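Local coordinates for cellulose-binding protein, X158 (Saccharophagus degradans, PDB 2X34) that binds the isoprenoid tail of ubiquinone-8 in a YceI-like domain and is implicated in plant cell wall breakdown, at residues 104-109 with 142-147; 14-19 with 26-31. All coordinates share one frame; numbering follows the deposited sequence.

Contact 1: 104-109 with 142-147. With UQ8 (Ubiquinone-8), chain C.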
ATOM      1  N   LEU A 104       7.453  -3.586  -5.026  1.00  4.81           N
ATOM      2  CA  LEU A 104       6.205  -4.116  -4.491  1.00  5.60           C
ATOM      3  C   LEU A 104       6.218  -5.591  -4.763  1.00  5.72           C
ATOM      4  O   LEU A 104       6.242  -6.022  -5.920  1.00  6.22           O
ATOM      5  CB  LEU A 104       4.976  -3.455  -5.129  1.00  5.16           C
ATOM      6  CG  LEU A 104       3.605  -4.067  -4.773  1.00  7.39           C
ATOM      7  CD1 LEU A 104       3.328  -4.058  -3.259  1.00  7.20           C
ATOM      8  CD2 LEU A 104       2.484  -3.324  -5.514  1.00  8.60           C
ATOM      9  N   ASP A 105       6.236  -6.367  -3.707  1.00  5.58           N
ATOM     10  CA  ASP A 105       6.106  -7.802  -3.833  1.00  6.95           C
ATOM     11  C   ASP A 105       4.655  -8.160  -3.556  1.00  6.52           C
ATOM     12  O   ASP A 105       4.242  -8.231  -2.393  1.00  5.50           O
ATOM     13  CB  ASP A 105       7.077  -8.485  -2.857  1.00  7.31           C
ATOM     14  CG  ASP A 105       6.934 -10.016  -2.802  1.00 11.10           C
ATOM     15  OD1 ASP A 105       6.301 -10.651  -3.670  1.00 11.36           O
ATOM     16  OD2 ASP A 105       7.467 -10.584  -1.830  1.00 16.88           O
ATOM     17  N   LEU A 106       3.905  -8.413  -4.629  1.00  6.01           N
ATOM     18  CA  LEU A 106       2.468  -8.696  -4.542  1.00  5.31           C
ATOM     19  C   LEU A 106       2.095  -9.876  -5.415  1.00  6.39           C
ATOM     20  O   LEU A 106       2.494  -9.957  -6.579  1.00  4.99           O
ATOM     21  CB  LEU A 106       1.667  -7.458  -4.959  1.00  4.82           C
ATOM     22  CG  LEU A 106       0.164  -7.540  -5.233  1.00  5.25           C
ATOM     23  CD1 LEU A 106      -0.583  -7.915  -3.938  1.00  2.27           C
ATOM     24  CD2 LEU A 106      -0.334  -6.207  -5.821  1.00  2.43           C
ATOM     25  N   HIS A 107       1.321 -10.796  -4.848  1.00  6.31           N
ATOM     26  CA  HIS A 107       0.826 -11.940  -5.617  1.00  6.41           C
ATOM     27  C   HIS A 107       1.923 -12.719  -6.340  1.00  7.00           C
ATOM     28  O   HIS A 107       1.752 -13.162  -7.482  1.00  6.64           O
ATOM     29  CB  HIS A 107      -0.238 -11.481  -6.589  1.00  5.82           C
ATOM     30  CG  HIS A 107      -1.085 -12.597  -7.085  1.00  6.56           C
ATOM     31  ND1 HIS A 107      -1.182 -12.928  -8.419  1.00  5.22           N
ATOM     32  CD2 HIS A 107      -1.805 -13.521  -6.410  1.00  5.10           C
ATOM     33  CE1 HIS A 107      -1.966 -13.985  -8.546  1.00  5.82           C
ATOM     34  NE2 HIS A 107      -2.366 -14.354  -7.344  1.00  5.04           N
ATOM     35  N   GLY A 108       3.065 -12.853  -5.678  1.00  7.88           N
ATOM     36  CA  GLY A 108       4.179 -13.603  -6.208  1.00  8.32           C
ATOM     37  C   GLY A 108       4.917 -12.957  -7.364  1.00  9.06           C
ATOM     38  O   GLY A 108       5.660 -13.635  -8.041  1.00  9.07           O
ATOM     39  N   VAL A 109       4.718 -11.659  -7.599  1.00  9.42           N
ATOM     40  CA  VAL A 109       5.387 -10.954  -8.686  1.00  9.79           C
ATOM     41  C   VAL A 109       5.982  -9.639  -8.190  1.00 10.50           C
ATOM     42  O   VAL A 109       5.263  -8.655  -8.085  1.00 11.30           O
ATOM     43  CB  VAL A 109       4.419 -10.600  -9.847  1.00  9.93           C
ATOM     44  CG1 VAL A 109       5.199  -9.933 -11.007  1.00 10.49           C
ATOM     45  CG2 VAL A 109       3.692 -11.816 -10.331  1.00  8.32           C
ATOM     46  N   TYR A 142       0.705  -7.718 -11.813  1.00  5.38           N
ATOM     47  CA  TYR A 142       0.923  -8.655 -10.692  1.00  5.49           C
ATOM     48  C   TYR A 142       0.121  -9.949 -10.889  1.00  5.51           C
ATOM     49  O   TYR A 142      -0.175 -10.668  -9.927  1.00  5.63           O
ATOM     50  CB  TYR A 142       0.610  -7.962  -9.356  1.00  5.70           C
ATOM     51  CG  TYR A 142       1.493  -6.724  -9.159  1.00  6.48           C
ATOM     52  CD1 TYR A 142       2.746  -6.840  -8.580  1.00  9.01           C
ATOM     53  CD2 TYR A 142       1.109  -5.475  -9.621  1.00  8.17           C
ATOM     54  CE1 TYR A 142       3.575  -5.754  -8.444  1.00 10.02           C
ATOM     55  CE2 TYR A 142       1.945  -4.378  -9.493  1.00 10.68           C
ATOM     56  CZ  TYR A 142       3.184  -4.535  -8.906  1.00 11.67           C
ATOM     57  OH  TYR A 142       4.045  -3.470  -8.749  1.00 15.02           O
ATOM     58  N   SER A 143      -0.186 -10.262 -12.152  1.00  4.77           N
ATOM     59  CA  SER A 143      -0.942 -11.469 -12.505  1.00  4.95           C
ATOM     60  C   SER A 143      -2.228 -11.616 -11.695  1.00  5.54           C
ATOM     61  O   SER A 143      -2.563 -12.726 -11.260  1.00  7.10           O
ATOM     62  CB  SER A 143      -0.071 -12.709 -12.304  1.00  5.05           C
ATOM     63  OG  SER A 143       1.080 -12.677 -13.120  1.00  5.75           O
ATOM     64  N   LEU A 144      -2.927 -10.493 -11.498  1.00  5.27           N
ATOM     65  CA  LEU A 144      -4.197 -10.440 -10.808  1.00  5.55           C
ATOM     66  C   LEU A 144      -5.416 -10.295 -11.711  1.00  6.18           C
ATOM     67  O   LEU A 144      -6.532 -10.207 -11.219  1.00  6.42           O
ATOM     68  CB  LEU A 144      -4.173  -9.292  -9.791  1.00  5.34           C
ATOM     69  CG  LEU A 144      -3.273  -9.546  -8.578  1.00  6.05           C
ATOM     70  CD1 LEU A 144      -3.145  -8.283  -7.704  1.00  6.16           C
ATOM     71  CD2 LEU A 144      -3.809 -10.686  -7.727  1.00  6.51           C
ATOM     72  N   GLU A 145      -5.233 -10.307 -13.032  1.00  6.14           N
ATOM     73  CA  GLU A 145      -6.357 -10.082 -13.931  1.00  6.63           C
ATOM     74  C   GLU A 145      -7.279 -11.305 -13.966  1.00  6.08           C
ATOM     75  O   GLU A 145      -8.490 -11.148 -14.091  1.00  6.50           O
ATOM     76  CB  GLU A 145      -5.895  -9.622 -15.335  1.00  6.85           C
ATOM     77  CG  GLU A 145      -5.197 -10.693 -16.200  1.00 10.14           C
ATOM     78  CD  GLU A 145      -3.678 -10.863 -15.986  1.00 12.67           C
ATOM     79  OE1 GLU A 145      -3.151 -10.636 -14.866  1.00  9.23           O
ATOM     80  OE2 GLU A 145      -3.008 -11.282 -16.971  1.00 15.71           O
ATOM     81  N   ALA A 146      -6.724 -12.506 -13.797  1.00  5.77           N
ATOM     82  CA  ALA A 146      -7.537 -13.724 -13.716  1.00  5.72           C
ATOM     83  C   ALA A 146      -8.422 -13.670 -12.486  1.00  5.85           C
ATOM     84  O   ALA A 146      -9.620 -14.011 -12.550  1.00  6.35           O
ATOM     85  CB  ALA A 146      -6.648 -15.008 -13.711  1.00  5.48           C
ATOM     86  N   GLY A 147      -7.847 -13.243 -11.365  1.00  5.50           N
ATOM     87  CA  GLY A 147      -8.620 -13.022 -10.128  1.00  5.08           C
ATOM     88  C   GLY A 147      -9.795 -12.067 -10.300  1.00  4.94           C
ATOM     89  O   GLY A 147     -10.909 -12.345  -9.834  1.00  4.88           O
TER
HETATM   90  C45 UQ8 C7575      10.325   7.831   2.054  1.00  8.01           C
HETATM   91  C44 UQ8 C7575      10.262   7.225   3.409  1.00  6.15           C
HETATM   92  C46 UQ8 C7575      10.850   8.054   4.531  1.00  6.01           C
HETATM   93  C43 UQ8 C7575       9.707   6.014   3.650  1.00  6.71           C
HETATM   94  C42 UQ8 C7575       9.076   5.081   2.626  1.00  6.12           C
HETATM   95  C41 UQ8 C7575       7.784   4.530   3.262  1.00  8.82           C
HETATM   96  C39 UQ8 C7575       7.119   3.547   2.344  1.00  5.87           C
HETATM   97  C40 UQ8 C7575       7.652   2.148   2.379  1.00  7.11           C
HETATM   98  C38 UQ8 C7575       6.120   3.935   1.530  1.00  5.69           C
HETATM   99  C37 UQ8 C7575       5.388   3.020   0.568  1.00  4.92           C
HETATM  100  C36 UQ8 C7575       5.683   3.485  -0.859  1.00  5.40           C
HETATM  101  C34 UQ8 C7575       4.868   2.821  -1.952  1.00  6.65           C
HETATM  102  C35 UQ8 C7575       5.069   3.323  -3.359  1.00  6.34           C
HETATM  103  C33 UQ8 C7575       3.986   1.838  -1.681  1.00  7.39           C
HETATM  104  C32 UQ8 C7575       3.164   1.122  -2.763  1.00  9.84           C
HETATM  105  C31 UQ8 C7575       1.726   0.910  -2.276  1.00  8.62           C
HETATM  106  C29 UQ8 C7575       0.987  -0.111  -3.124  1.00  9.28           C
HETATM  107  C30 UQ8 C7575       0.807   0.117  -4.608  1.00  9.27           C
HETATM  108  C28 UQ8 C7575       0.494  -1.202  -2.515  1.00  9.19           C
HETATM  109  C27 UQ8 C7575      -0.294  -2.309  -3.222  1.00 10.10           C
HETATM  110  C26 UQ8 C7575      -1.720  -2.209  -2.650  1.00  8.47           C
HETATM  111  C24 UQ8 C7575      -2.661  -3.309  -3.127  1.00  7.79           C
HETATM  112  C25 UQ8 C7575      -2.495  -4.723  -2.647  1.00  6.82           C
HETATM  113  C23 UQ8 C7575      -3.630  -2.947  -3.972  1.00  8.79           C
HETATM  114  C22 UQ8 C7575      -4.700  -3.838  -4.588  1.00 10.59           C
HETATM  115  C21 UQ8 C7575      -4.322  -4.184  -6.043  1.00 10.56           C
HETATM  116  C19 UQ8 C7575      -5.457  -4.676  -6.923  1.00  9.12           C
HETATM  117  C20 UQ8 C7575      -5.150  -4.886  -8.381  1.00  8.29           C
HETATM  118  C18 UQ8 C7575      -6.703  -4.906  -6.448  1.00 10.36           C
HETATM  119  C17 UQ8 C7575      -7.860  -5.409  -7.339  1.00 10.17           C
HETATM  120  C16 UQ8 C7575      -9.132  -4.764  -6.797  1.00 11.56           C
HETATM  121  C14 UQ8 C7575     -10.463  -5.031  -7.498  1.00 12.82           C
HETATM  122  C15 UQ8 C7575     -10.693  -4.526  -8.901  1.00 11.89           C
HETATM  123  C13 UQ8 C7575     -11.430  -5.700  -6.809  1.00 12.01           C
HETATM  124  C12 UQ8 C7575     -12.823  -6.034  -7.357  1.00 13.07           C
HETATM  125  C11 UQ8 C7575     -13.904  -5.834  -6.275  1.00 11.59           C
HETATM  126  C9  UQ8 C7575     -15.255  -6.079  -6.894  1.00 12.70           C
HETATM  127  C10 UQ8 C7575     -15.864  -4.942  -7.695  1.00  9.63           C
HETATM  128  C8  UQ8 C7575     -15.844  -7.274  -6.690  1.00 14.13           C
HETATM  129  C7  UQ8 C7575     -17.191  -7.748  -7.220  1.00 17.42           C
HETATM  130  C6  UQ8 C7575     -18.062  -8.170  -6.070  1.00 18.60           C
HETATM  131  C1  UQ8 C7575     -17.966  -9.484  -5.353  1.00 19.65           C
HETATM  132  C1M UQ8 C7575     -17.017 -10.591  -5.740  1.00 21.41           C
HETATM  133  C2  UQ8 C7575     -18.891  -9.733  -4.211  1.00 21.64           C
HETATM  134  O2  UQ8 C7575     -18.853 -10.806  -3.611  1.00 21.93           O
HETATM  135  C3  UQ8 C7575     -19.890  -8.735  -3.773  1.00 21.24           C
HETATM  136  O3  UQ8 C7575     -20.707  -9.015  -2.692  1.00 25.35           O
HETATM  137  C3M UQ8 C7575     -21.539 -10.182  -2.580  1.00 24.45           C
HETATM  138  C4  UQ8 C7575     -19.951  -7.442  -4.493  1.00 21.21           C
HETATM  139  O4  UQ8 C7575     -20.802  -6.431  -4.138  1.00 23.40           O
HETATM  140  C4M UQ8 C7575     -22.195  -6.678  -3.920  1.00 25.07           C
HETATM  141  C5  UQ8 C7575     -19.052  -7.185  -5.612  1.00 17.70           C
HETATM  142  O5  UQ8 C7575     -19.111  -6.082  -6.131  1.00 18.81           O

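Contact 2: 14-19 with 26-31. With UQ8 (Ubiquinone-8), chain C.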
ATOM      1  N   LEU A  14      -3.915   2.475   4.171  1.00  9.35           N
ATOM      2  CA  LEU A  14      -3.706   2.297   2.754  1.00  9.46           C
ATOM      3  C   LEU A  14      -5.008   1.785   2.139  1.00  9.30           C
ATOM      4  O   LEU A  14      -5.560   0.739   2.560  1.00  8.89           O
ATOM      5  CB  LEU A  14      -2.544   1.371   2.456  1.00  9.35           C
ATOM      6  CG  LEU A  14      -2.253   1.149   0.972  1.00 10.78           C
ATOM      7  CD1 LEU A  14      -0.795   0.736   0.764  1.00 11.64           C
ATOM      8  CD2 LEU A  14      -3.213   0.115   0.381  1.00 11.41           C
ATOM      9  N   ASN A  15      -5.496   2.569   1.178  1.00  9.18           N
ATOM     10  CA  ASN A  15      -6.782   2.355   0.538  1.00  9.92           C
ATOM     11  C   ASN A  15      -6.549   1.973  -0.924  1.00  8.65           C
ATOM     12  O   ASN A  15      -5.502   2.290  -1.515  1.00  7.06           O
ATOM     13  CB  ASN A  15      -7.628   3.646   0.572  1.00 11.20           C
ATOM     14  CG  ASN A  15      -8.029   4.075   1.975  1.00 14.75           C
ATOM     15  OD1 ASN A  15      -8.026   3.284   2.933  1.00 23.01           O
ATOM     16  ND2 ASN A  15      -8.398   5.343   2.100  1.00 19.03           N
ATOM     17  N   PHE A  16      -7.516   1.291  -1.511  1.00  8.32           N
ATOM     18  CA  PHE A  16      -7.519   1.080  -2.971  1.00  8.01           C
ATOM     19  C   PHE A  16      -8.934   1.171  -3.507  1.00  8.13           C
ATOM     20  O   PHE A  16      -9.891   0.959  -2.763  1.00  8.27           O
ATOM     21  CB  PHE A  16      -6.843  -0.236  -3.366  1.00  8.23           C
ATOM     22  CG  PHE A  16      -7.497  -1.468  -2.812  1.00  9.65           C
ATOM     23  CD1 PHE A  16      -8.311  -2.266  -3.618  1.00  9.97           C
ATOM     24  CD2 PHE A  16      -7.248  -1.869  -1.512  1.00 10.29           C
ATOM     25  CE1 PHE A  16      -8.906  -3.406  -3.125  1.00 11.40           C
ATOM     26  CE2 PHE A  16      -7.840  -3.005  -0.999  1.00 10.29           C
ATOM     27  CZ  PHE A  16      -8.674  -3.784  -1.805  1.00 12.27           C
ATOM     28  N   VAL A  17      -9.069   1.486  -4.789  1.00  8.23           N
ATOM     29  CA  VAL A  17     -10.372   1.808  -5.341  1.00  8.63           C
ATOM     30  C   VAL A  17     -10.734   0.868  -6.502  1.00  9.01           C
ATOM     31  O   VAL A  17      -9.981   0.744  -7.471  1.00  8.31           O
ATOM     32  CB  VAL A  17     -10.437   3.290  -5.781  1.00  8.65           C
ATOM     33  CG1 VAL A  17     -11.823   3.633  -6.381  1.00  9.53           C
ATOM     34  CG2 VAL A  17     -10.088   4.243  -4.606  1.00  8.60           C
ATOM     35  N   SER A  18     -11.883   0.210  -6.398  1.00  9.09           N
ATOM     36  CA  SER A  18     -12.400  -0.555  -7.519  1.00  9.96           C
ATOM     37  C   SER A  18     -13.469   0.232  -8.228  1.00 11.72           C
ATOM     38  O   SER A  18     -14.118   1.107  -7.620  1.00 11.14           O
ATOM     39  CB  SER A  18     -13.002  -1.891  -7.072  1.00  9.41           C
ATOM     40  OG  SER A  18     -14.078  -1.719  -6.171  1.00  9.33           O
ATOM     41  N   SER A  19     -13.678  -0.121  -9.500  1.00 13.45           N
ATOM     42  CA  SER A  19     -14.806   0.360 -10.279  1.00 14.44           C
ATOM     43  C   SER A  19     -15.518  -0.822 -10.947  1.00 15.22           C
ATOM     44  O   SER A  19     -14.876  -1.601 -11.635  1.00 16.39           O
ATOM     45  CB  SER A  19     -14.319   1.321 -11.360  1.00 15.18           C
ATOM     46  OG  SER A  19     -15.429   1.794 -12.099  1.00 17.11           O
ATOM     47  N   GLU A  26     -15.740   2.161  -5.411  1.00  7.63           N
ATOM     48  CA  GLU A  26     -15.733   1.826  -3.997  1.00  7.11           C
ATOM     49  C   GLU A  26     -14.309   1.857  -3.489  1.00  6.35           C
ATOM     50  O   GLU A  26     -13.420   1.293  -4.122  1.00  6.55           O
ATOM     51  CB  GLU A  26     -16.321   0.433  -3.772  1.00  6.97           C
ATOM     52  CG  GLU A  26     -17.806   0.331  -4.065  1.00  6.85           C
ATOM     53  CD  GLU A  26     -18.277  -1.101  -4.038  1.00  7.82           C
ATOM     54  OE1 GLU A  26     -18.081  -1.821  -5.026  1.00  8.23           O
ATOM     55  OE2 GLU A  26     -18.827  -1.503  -3.004  1.00  9.37           O
ATOM     56  N   THR A  27     -14.094   2.512  -2.351  1.00  5.74           N
ATOM     57  CA  THR A  27     -12.791   2.515  -1.696  1.00  4.97           C
ATOM     58  C   THR A  27     -12.747   1.434  -0.609  1.00  4.94           C
ATOM     59  O   THR A  27     -13.625   1.359   0.280  1.00  4.68           O
ATOM     60  CB  THR A  27     -12.480   3.895  -1.119  1.00  4.74           C
ATOM     61  OG1 THR A  27     -12.652   4.875  -2.142  1.00  3.12           O
ATOM     62  CG2 THR A  27     -11.072   3.969  -0.586  1.00  5.52           C
ATOM     63  N   HIS A  28     -11.731   0.587  -0.712  1.00  4.86           N
ATOM     64  CA  HIS A  28     -11.470  -0.497   0.233  1.00  5.34           C
ATOM     65  C   HIS A  28     -10.188  -0.203   1.003  1.00  5.92           C
ATOM     66  O   HIS A  28      -9.371   0.616   0.580  1.00  6.67           O
ATOM     67  CB  HIS A  28     -11.337  -1.822  -0.512  1.00  4.74           C
ATOM     68  CG  HIS A  28     -12.352  -2.007  -1.595  1.00  6.00           C
ATOM     69  ND1 HIS A  28     -13.700  -2.140  -1.333  1.00  8.09           N
ATOM     70  CD2 HIS A  28     -12.222  -2.032  -2.940  1.00  4.77           C
ATOM     71  CE1 HIS A  28     -14.352  -2.259  -2.477  1.00  8.86           C
ATOM     72  NE2 HIS A  28     -13.479  -2.199  -3.469  1.00  6.98           N
ATOM     73  N   ARG A  29      -9.998  -0.876   2.122  1.00  6.14           N
ATOM     74  CA  ARG A  29      -8.807  -0.653   2.940  1.00  6.99           C
ATOM     75  C   ARG A  29      -8.210  -1.994   3.380  1.00  6.09           C
ATOM     76  O   ARG A  29      -8.873  -3.047   3.319  1.00  3.71           O
ATOM     77  CB  ARG A  29      -9.149   0.231   4.158  1.00  8.52           C
ATOM     78  CG  ARG A  29     -10.200  -0.351   5.085  1.00 12.91           C
ATOM     79  CD  ARG A  29     -10.464   0.515   6.331  1.00 19.79           C
ATOM     80  NE  ARG A  29     -11.454  -0.091   7.250  1.00 23.54           N
ATOM     81  CZ  ARG A  29     -11.606   0.222   8.542  1.00 29.02           C
ATOM     82  NH1 ARG A  29     -10.820   1.124   9.134  1.00 32.11           N
ATOM     83  NH2 ARG A  29     -12.547  -0.381   9.271  1.00 31.23           N
ATOM     84  N   PHE A  30      -6.937  -1.944   3.758  1.00  5.40           N
ATOM     85  CA  PHE A  30      -6.281  -3.006   4.521  1.00  5.22           C
ATOM     86  C   PHE A  30      -6.189  -2.494   5.943  1.00  5.40           C
ATOM     87  O   PHE A  30      -5.573  -1.454   6.196  1.00  5.71           O
ATOM     88  CB  PHE A  30      -4.898  -3.338   3.943  1.00  5.15           C
ATOM     89  CG  PHE A  30      -4.954  -3.900   2.548  1.00  5.56           C
ATOM     90  CD1 PHE A  30      -5.346  -5.211   2.329  1.00  5.99           C
ATOM     91  CD2 PHE A  30      -4.641  -3.114   1.443  1.00  4.90           C
ATOM     92  CE1 PHE A  30      -5.395  -5.749   1.042  1.00  5.27           C
ATOM     93  CE2 PHE A  30      -4.710  -3.631   0.169  1.00  4.74           C
ATOM     94  CZ  PHE A  30      -5.087  -4.945  -0.046  1.00  5.22           C
ATOM     95  N   ASP A  31      -6.850  -3.201   6.857  1.00  4.44           N
ATOM     96  CA  ASP A  31      -6.926  -2.784   8.252  1.00  4.12           C
ATOM     97  C   ASP A  31      -5.638  -3.052   9.047  1.00  4.12           C
ATOM     98  O   ASP A  31      -5.474  -2.524  10.156  1.00  4.37           O
ATOM     99  CB  ASP A  31      -8.122  -3.445   8.937  1.00  3.93           C
ATOM    100  CG  ASP A  31      -9.450  -2.878   8.454  1.00  4.74           C
ATOM    101  OD1 ASP A  31      -9.453  -1.741   7.929  1.00  7.25           O
ATOM    102  OD2 ASP A  31     -10.469  -3.581   8.561  1.00  6.17           O
TER
HETATM  103  C45 UQ8 C7575      10.325   7.831   2.054  1.00  8.01           C
HETATM  104  C44 UQ8 C7575      10.262   7.225   3.409  1.00  6.15           C
HETATM  105  C46 UQ8 C7575      10.850   8.054   4.531  1.00  6.01           C
HETATM  106  C43 UQ8 C7575       9.707   6.014   3.650  1.00  6.71           C
HETATM  107  C42 UQ8 C7575       9.076   5.081   2.626  1.00  6.12           C
HETATM  108  C41 UQ8 C7575       7.784   4.530   3.262  1.00  8.82           C
HETATM  109  C39 UQ8 C7575       7.119   3.547   2.344  1.00  5.87           C
HETATM  110  C40 UQ8 C7575       7.652   2.148   2.379  1.00  7.11           C
HETATM  111  C38 UQ8 C7575       6.120   3.935   1.530  1.00  5.69           C
HETATM  112  C37 UQ8 C7575       5.388   3.020   0.568  1.00  4.92           C
HETATM  113  C36 UQ8 C7575       5.683   3.485  -0.859  1.00  5.40           C
HETATM  114  C34 UQ8 C7575       4.868   2.821  -1.952  1.00  6.65           C
HETATM  115  C35 UQ8 C7575       5.069   3.323  -3.359  1.00  6.34           C
HETATM  116  C33 UQ8 C7575       3.986   1.838  -1.681  1.00  7.39           C
HETATM  117  C32 UQ8 C7575       3.164   1.122  -2.763  1.00  9.84           C
HETATM  118  C31 UQ8 C7575       1.726   0.910  -2.276  1.00  8.62           C
HETATM  119  C29 UQ8 C7575       0.987  -0.111  -3.124  1.00  9.28           C
HETATM  120  C30 UQ8 C7575       0.807   0.117  -4.608  1.00  9.27           C
HETATM  121  C28 UQ8 C7575       0.494  -1.202  -2.515  1.00  9.19           C
HETATM  122  C27 UQ8 C7575      -0.294  -2.309  -3.222  1.00 10.10           C
HETATM  123  C26 UQ8 C7575      -1.720  -2.209  -2.650  1.00  8.47           C
HETATM  124  C24 UQ8 C7575      -2.661  -3.309  -3.127  1.00  7.79           C
HETATM  125  C25 UQ8 C7575      -2.495  -4.723  -2.647  1.00  6.82           C
HETATM  126  C23 UQ8 C7575      -3.630  -2.947  -3.972  1.00  8.79           C
HETATM  127  C22 UQ8 C7575      -4.700  -3.838  -4.588  1.00 10.59           C
HETATM  128  C21 UQ8 C7575      -4.322  -4.184  -6.043  1.00 10.56           C
HETATM  129  C19 UQ8 C7575      -5.457  -4.676  -6.923  1.00  9.12           C
HETATM  130  C20 UQ8 C7575      -5.150  -4.886  -8.381  1.00  8.29           C
HETATM  131  C18 UQ8 C7575      -6.703  -4.906  -6.448  1.00 10.36           C
HETATM  132  C17 UQ8 C7575      -7.860  -5.409  -7.339  1.00 10.17           C
HETATM  133  C16 UQ8 C7575      -9.132  -4.764  -6.797  1.00 11.56           C
HETATM  134  C14 UQ8 C7575     -10.463  -5.031  -7.498  1.00 12.82           C
HETATM  135  C15 UQ8 C7575     -10.693  -4.526  -8.901  1.00 11.89           C
HETATM  136  C13 UQ8 C7575     -11.430  -5.700  -6.809  1.00 12.01           C
HETATM  137  C12 UQ8 C7575     -12.823  -6.034  -7.357  1.00 13.07           C
HETATM  138  C11 UQ8 C7575     -13.904  -5.834  -6.275  1.00 11.59           C
HETATM  139  C9  UQ8 C7575     -15.255  -6.079  -6.894  1.00 12.70           C
HETATM  140  C10 UQ8 C7575     -15.864  -4.942  -7.695  1.00  9.63           C
HETATM  141  C8  UQ8 C7575     -15.844  -7.274  -6.690  1.00 14.13           C
HETATM  142  C7  UQ8 C7575     -17.191  -7.748  -7.220  1.00 17.42           C
HETATM  143  C6  UQ8 C7575     -18.062  -8.170  -6.070  1.00 18.60           C
HETATM  144  C1  UQ8 C7575     -17.966  -9.484  -5.353  1.00 19.65           C
HETATM  145  C1M UQ8 C7575     -17.017 -10.591  -5.740  1.00 21.41           C
HETATM  146  C2  UQ8 C7575     -18.891  -9.733  -4.211  1.00 21.64           C
HETATM  147  O2  UQ8 C7575     -18.853 -10.806  -3.611  1.00 21.93           O
HETATM  148  C3  UQ8 C7575     -19.890  -8.735  -3.773  1.00 21.24           C
HETATM  149  O3  UQ8 C7575     -20.707  -9.015  -2.692  1.00 25.35           O
HETATM  150  C3M UQ8 C7575     -21.539 -10.182  -2.580  1.00 24.45           C
HETATM  151  C4  UQ8 C7575     -19.951  -7.442  -4.493  1.00 21.21           C
HETATM  152  O4  UQ8 C7575     -20.802  -6.431  -4.138  1.00 23.40           O
HETATM  153  C4M UQ8 C7575     -22.195  -6.678  -3.920  1.00 25.07           C
HETATM  154  C5  UQ8 C7575     -19.052  -7.185  -5.612  1.00 17.70           C
HETATM  155  O5  UQ8 C7575     -19.111  -6.082  -6.131  1.00 18.81           O
HETATM  156  O   HOH W   1      -5.782   1.063   6.050  1.00 10.46           O
HETATM  157  O   HOH W   2     -16.520  -1.227  -7.075  1.00 10.32           O

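Contact 1: 104-109 with 142-147
His107 and Tyr142 are joined by a hydrogen bond from ring to backbone. His107 ND1 gives its proton to Tyr142 O at 2.9 Å, with an N-H...O angle of 146°. The oxygen lies at the edge of the imidazole, near its plane. Over one face of the same ring sits a methyl of Leu144, with CD2 3.5 Å from the ring centroid in a CH-pi contact. A methyl also covers the Tyr142 ring: Leu106 CD2 lies over one face, 4.2 Å from the centroid. Leu104 CD2 approaches the phenol end obliquely, 3.6 Å from Tyr142 OH. Tyr142 CG stands anti to the carbonyl carbon (chi1 -59°), which carries the ring back along 104-106. At the ring edge Val109 O comes 3.1 Å from Tyr142 CD1. The segment 104-109 holds the type I' turn of a beta hairpin in the curled antiparallel sheet of this YceI-like domain. Val109 N closes the turn on Leu106 O. Segment 142-147 leads into helix 145-154 and packs against the turn. Leu104 and Leu106 also line the ligand pocket, where Leu104 CD2 is 3.7 Å from UQ8 C27. Leu106 CD1 lies 3.9 Å from UQ8 C25, a methyl branch of the tail. Further out, His107 NE2 is hydrogen-bonded to Glu69, so both ring nitrogens are engaged and the ring is fixed in rotation. With an alanine in place of His107, Tyr142 O and Glu69 would probably lose this shared partner, and the Leu144 methyl the ring it packs on. The ring of Tyr73 also meets His107.

Contact 2: 14-19 with 26-31
Leu14 O accepts from Phe30 N within the antiparallel beta hairpin of strands 3-20 and 24-38, part of the curled sheet that encloses the ubiquinone tail. Leu14 CD2 meets the edge of the Phe30 ring, 3.7 Å from CD2 of that ring, while Leu14 CD1 touches the tail. Asn15 pairs with Arg29 on the face away from the ligand, and Asn15 CB also meets Thr27 CG2. Phe16 and His28 form a hydrogen-bonded pair, with backbone bonds in both directions. The Phe16 ring is sandwiched: His28 CB lies over one face, 3.8 Å from the centroid, and UQ8 C22 over the opposite face. Phe16 CG sits between the backbone N and the carbonyl carbon (chi1 61°), which turns the ring across to the second strand. There Phe16 CE2 comes 3.4 Å from Phe30 CE2, the planes 27° apart but slid past each other. Val17 CG2 packs on Thr27 OG1, back on the face of Asn15. Ser18 and Glu26 are a hydrogen-bonded pair, and Glu26 forms a salt bridge with Arg59. Ser18 OG accepts from His28 NE2 at 2.8 Å, near the imidazole plane, and donates to a water that donates to Glu26 OE1 at 2.6 Å.

Both contacts are partly buried and reach the same curled antiparallel sheet, yet they hold different elements. Contact 2 joins two neighbouring strands through a ladder of backbone bonds. Contact 1 lies further from the chain centre and sets a hairpin turn against the lead into a helix, with a single side-chain hydrogen bond between its segments. The centres of contact 1 and contact 2 are about 16 Å apart, and the two do not touch. Ubiquinone-8 touches both. Contact 1 offers it leucine methyls, whereas contact 2 adds aromatic rings and a serine. A histidine serves each contact as donor, to a backbone carbonyl in contact 1 and to a hydroxyl in contact 2.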